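Local coordinates for phosphomethylpyrimidine kinase (PDB 2PB9), which probably phosphorylates hydroxymethylpyrimidine and its phosphate and, through the ThiN-family C-terminal domain crystallised here, condenses the product with thiazole phosphate into thiamine phosphate, at residues N34-L39 with R93-I98. Numbering follows the deposited sequence.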
ATOM      1  N   ASN A  34      14.154 -19.053   7.923  1.00 28.23           N
ATOM      2  CA  ASN A  34      14.953 -19.262   9.104  1.00 29.69           C
ATOM      3  C   ASN A  34      14.143 -20.187  10.014  1.00 30.35           C
ATOM      4  O   ASN A  34      12.918 -20.086  10.102  1.00 31.42           O
ATOM      5  CB  ASN A  34      15.267 -17.934   9.793  1.00 29.51           C
ATOM      6  CG  ASN A  34      16.624 -17.950  10.483  1.00 29.39           C
ATOM      7  OD1 ASN A  34      17.220 -16.904  10.713  1.00 30.85           O
ATOM      8  ND2 ASN A  34      17.115 -19.140  10.813  1.00 28.09           N
ATOM      9  N   PHE A  35      14.841 -21.102  10.668  1.00 30.43           N
ATOM     10  CA  PHE A  35      14.230 -22.081  11.549  1.00 29.77           C
ATOM     11  C   PHE A  35      14.909 -21.858  12.901  1.00 30.14           C
ATOM     12  O   PHE A  35      16.140 -21.929  13.006  1.00 29.34           O
ATOM     13  CB  PHE A  35      14.528 -23.472  10.974  1.00 28.29           C
ATOM     14  CG  PHE A  35      13.688 -24.578  11.541  1.00 29.46           C
ATOM     15  CD1 PHE A  35      13.778 -25.864  11.005  1.00 30.07           C
ATOM     16  CD2 PHE A  35      12.840 -24.362  12.624  1.00 30.81           C
ATOM     17  CE1 PHE A  35      13.041 -26.926  11.540  1.00 29.85           C
ATOM     18  CE2 PHE A  35      12.096 -25.414  13.172  1.00 30.22           C
ATOM     19  CZ  PHE A  35      12.200 -26.700  12.626  1.00 31.22           C
ATOM     20  N   VAL A  36      14.121 -21.565  13.931  1.00 28.84           N
ATOM     21  CA  VAL A  36      14.712 -21.303  15.240  1.00 28.68           C
ATOM     22  C   VAL A  36      14.261 -22.192  16.378  1.00 29.22           C
ATOM     23  O   VAL A  36      13.219 -22.849  16.316  1.00 31.23           O
ATOM     24  CB  VAL A  36      14.492 -19.833  15.700  1.00 26.88           C
ATOM     25  CG1 VAL A  36      15.048 -18.886  14.675  1.00 24.53           C
ATOM     26  CG2 VAL A  36      13.007 -19.566  15.959  1.00 24.03           C
ATOM     27  N   TYR A  37      15.079 -22.193  17.422  1.00 29.16           N
ATOM     28  CA  TYR A  37      14.819 -22.956  18.627  1.00 29.98           C
ATOM     29  C   TYR A  37      15.436 -22.156  19.768  1.00 30.47           C
ATOM     30  O   TYR A  37      16.654 -22.008  19.867  1.00 29.82           O
ATOM     31  CB  TYR A  37      15.446 -24.337  18.522  1.00 30.60           C
ATOM     32  CG  TYR A  37      14.984 -25.305  19.586  1.00 31.65           C
ATOM     33  CD1 TYR A  37      13.884 -25.017  20.399  1.00 30.10           C
ATOM     34  CD2 TYR A  37      15.640 -26.527  19.768  1.00 32.19           C
ATOM     35  CE1 TYR A  37      13.449 -25.916  21.364  1.00 31.02           C
ATOM     36  CE2 TYR A  37      15.213 -27.434  20.725  1.00 32.49           C
ATOM     37  CZ  TYR A  37      14.122 -27.123  21.517  1.00 31.48           C
ATOM     38  OH  TYR A  37      13.708 -28.032  22.452  1.00 33.49           O
ATOM     39  N   SER A  38      14.567 -21.626  20.616  1.00 30.72           N
ATOM     40  CA  SER A  38      14.976 -20.792  21.728  1.00 31.40           C
ATOM     41  C   SER A  38      15.343 -21.541  22.996  1.00 32.10           C
ATOM     42  O   SER A  38      15.053 -22.728  23.146  1.00 31.32           O
ATOM     43  CB  SER A  38      13.850 -19.803  22.040  1.00 29.57           C
ATOM     44  OG  SER A  38      14.088 -19.127  23.251  1.00 27.41           O
ATOM     45  N   LEU A  39      16.011 -20.827  23.900  1.00 33.25           N
ATOM     46  CA  LEU A  39      16.362 -21.378  25.200  1.00 33.44           C
ATOM     47  C   LEU A  39      15.068 -21.203  25.967  1.00 34.14           C
ATOM     48  O   LEU A  39      14.253 -20.344  25.634  1.00 32.96           O
ATOM     49  CB  LEU A  39      17.459 -20.556  25.890  1.00 31.50           C
ATOM     50  CG  LEU A  39      18.919 -20.724  25.470  1.00 30.31           C
ATOM     51  CD1 LEU A  39      19.738 -19.598  26.055  1.00 27.25           C
ATOM     52  CD2 LEU A  39      19.438 -22.073  25.933  1.00 28.46           C
ATOM     53  N   ARG A  93       9.137 -22.905  21.852  1.00 30.43           N
ATOM     54  CA  ARG A  93      10.343 -22.164  21.536  1.00 29.10           C
ATOM     55  C   ARG A  93      10.969 -22.488  20.202  1.00 29.75           C
ATOM     56  O   ARG A  93      12.164 -22.276  19.999  1.00 30.14           O
ATOM     57  CB  ARG A  93      11.379 -22.334  22.637  1.00 29.77           C
ATOM     58  CG  ARG A  93      11.281 -23.619  23.400  1.00 29.34           C
ATOM     59  CD  ARG A  93      11.365 -23.301  24.870  1.00 28.00           C
ATOM     60  NE  ARG A  93      11.928 -24.410  25.619  1.00 30.97           N
ATOM     61  CZ  ARG A  93      13.169 -24.859  25.475  1.00 30.72           C
ATOM     62  NH1 ARG A  93      13.991 -24.288  24.606  1.00 30.62           N
ATOM     63  NH2 ARG A  93      13.583 -25.884  26.203  1.00 31.55           N
ATOM     64  N   SER A  94      10.158 -23.006  19.292  1.00 30.07           N
ATOM     65  CA  SER A  94      10.625 -23.319  17.956  1.00 28.78           C
ATOM     66  C   SER A  94       9.623 -22.694  17.001  1.00 28.51           C
ATOM     67  O   SER A  94       8.459 -22.485  17.356  1.00 27.99           O
ATOM     68  CB  SER A  94      10.681 -24.828  17.733  1.00 30.68           C
ATOM     69  OG  SER A  94      11.257 -25.123  16.466  1.00 32.84           O
ATOM     70  N   ALA A  95      10.081 -22.384  15.796  1.00 26.65           N
ATOM     71  CA  ALA A  95       9.219 -21.789  14.787  1.00 26.35           C
ATOM     72  C   ALA A  95       9.952 -21.787  13.459  1.00 24.77           C
ATOM     73  O   ALA A  95      11.137 -22.109  13.399  1.00 25.63           O
ATOM     74  CB  ALA A  95       8.842 -20.350  15.185  1.00 26.20           C
ATOM     75  N   ILE A  96       9.238 -21.431  12.401  1.00 23.95           N
ATOM     76  CA  ILE A  96       9.822 -21.356  11.068  1.00 24.03           C
ATOM     77  C   ILE A  96       8.950 -20.476  10.179  1.00 24.47           C
ATOM     78  O   ILE A  96       7.719 -20.503  10.274  1.00 25.29           O
ATOM     79  CB  ILE A  96       9.960 -22.757  10.422  1.00 23.36           C
ATOM     80  CG1 ILE A  96      10.718 -22.646   9.106  1.00 22.17           C
ATOM     81  CG2 ILE A  96       8.590 -23.364  10.154  1.00 22.94           C
ATOM     82  CD1 ILE A  96      11.031 -23.985   8.488  1.00 22.62           C
ATOM     83  N   ASN A  97       9.572 -19.670   9.334  1.00 24.17           N
ATOM     84  CA  ASN A  97       8.773 -18.834   8.462  1.00 24.02           C
ATOM     85  C   ASN A  97       8.863 -19.339   7.029  1.00 25.23           C
ATOM     86  O   ASN A  97       9.953 -19.598   6.503  1.00 24.02           O
ATOM     87  CB  ASN A  97       9.192 -17.352   8.542  1.00 22.90           C
ATOM     88  CG  ASN A  97      10.603 -17.095   8.028  1.00 23.51           C
ATOM     89  OD1 ASN A  97      11.585 -17.285   8.747  1.00 24.82           O
ATOM     90  ND2 ASN A  97      10.708 -16.657   6.776  1.00 20.64           N
ATOM     91  N   ILE A  98       7.700 -19.508   6.412  1.00 26.21           N
ATOM     92  CA  ILE A  98       7.649 -19.967   5.044  1.00 27.48           C
ATOM     93  C   ILE A  98       6.863 -18.995   4.191  1.00 28.03           C
ATOM     94  O   ILE A  98       6.131 -18.148   4.700  1.00 27.59           O
ATOM     95  CB  ILE A  98       7.013 -21.354   4.946  1.00 28.06           C
ATOM     96  CG1 ILE A  98       5.630 -21.343   5.593  1.00 29.27           C
ATOM     97  CG2 ILE A  98       7.903 -22.373   5.636  1.00 28.99           C
ATOM     98  CD1 ILE A  98       4.884 -22.674   5.455  1.00 29.17           C
TER
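With chi1 of Phe35 at -165° and of Ile96 at -174°, CG of the ring and CG1 of the isoleucine each lie opposite their own backbone N, and the two side chains meet on one face of the sheet. Ile96 CD1 sits over one face of the Phe35 ring, displaced toward its rim, 4.1 Å from Phe35 CG, while Phe35 CD2 reaches Ile96 CB at 4.0 Å. The ring edge is turned to Ala95 O and Ser94 OG. Val179 of helix 176-185 touches both Phe35 and Ile96, and Ala15 of helix 5-21 also meets the phenylalanine. With an alanine at Phe35, Ile96 CD1 would probably lose the ring face it rests on, and a gap is likely to open toward these helices. Strands 35-38 and 94-98 are antiparallel neighbours inside the mixed sheet of the ThiN domain. In the hydrogen-bonded pair Val36-Ala95, Val36 N gives to Ala95 O at 3.1 Å and Ala95 N returns to Val36 O at 3.2 Å. Val36 O takes a second bond from Ser94 OG (3.0 Å), nearly along the C=O axis. Further on, Ser38 N donates to Arg93 O in the carbonyl plane, and that oxygen also lies at the edge of the Tyr37 ring. At the other end Asn97 OD1 accepts from Asn34 N at 3.2 Å, the donor standing above the carbonyl plane, and Asn97 ND2 bonds to Gly32 O. The Asn97 side chain thus adds a bond to Asn34, just before strand 35-38, where the backbone bond from Asn97 N to Asn34 O is weak, while the serine hydroxyl gives the carbonyl of buried Val36 a second donor.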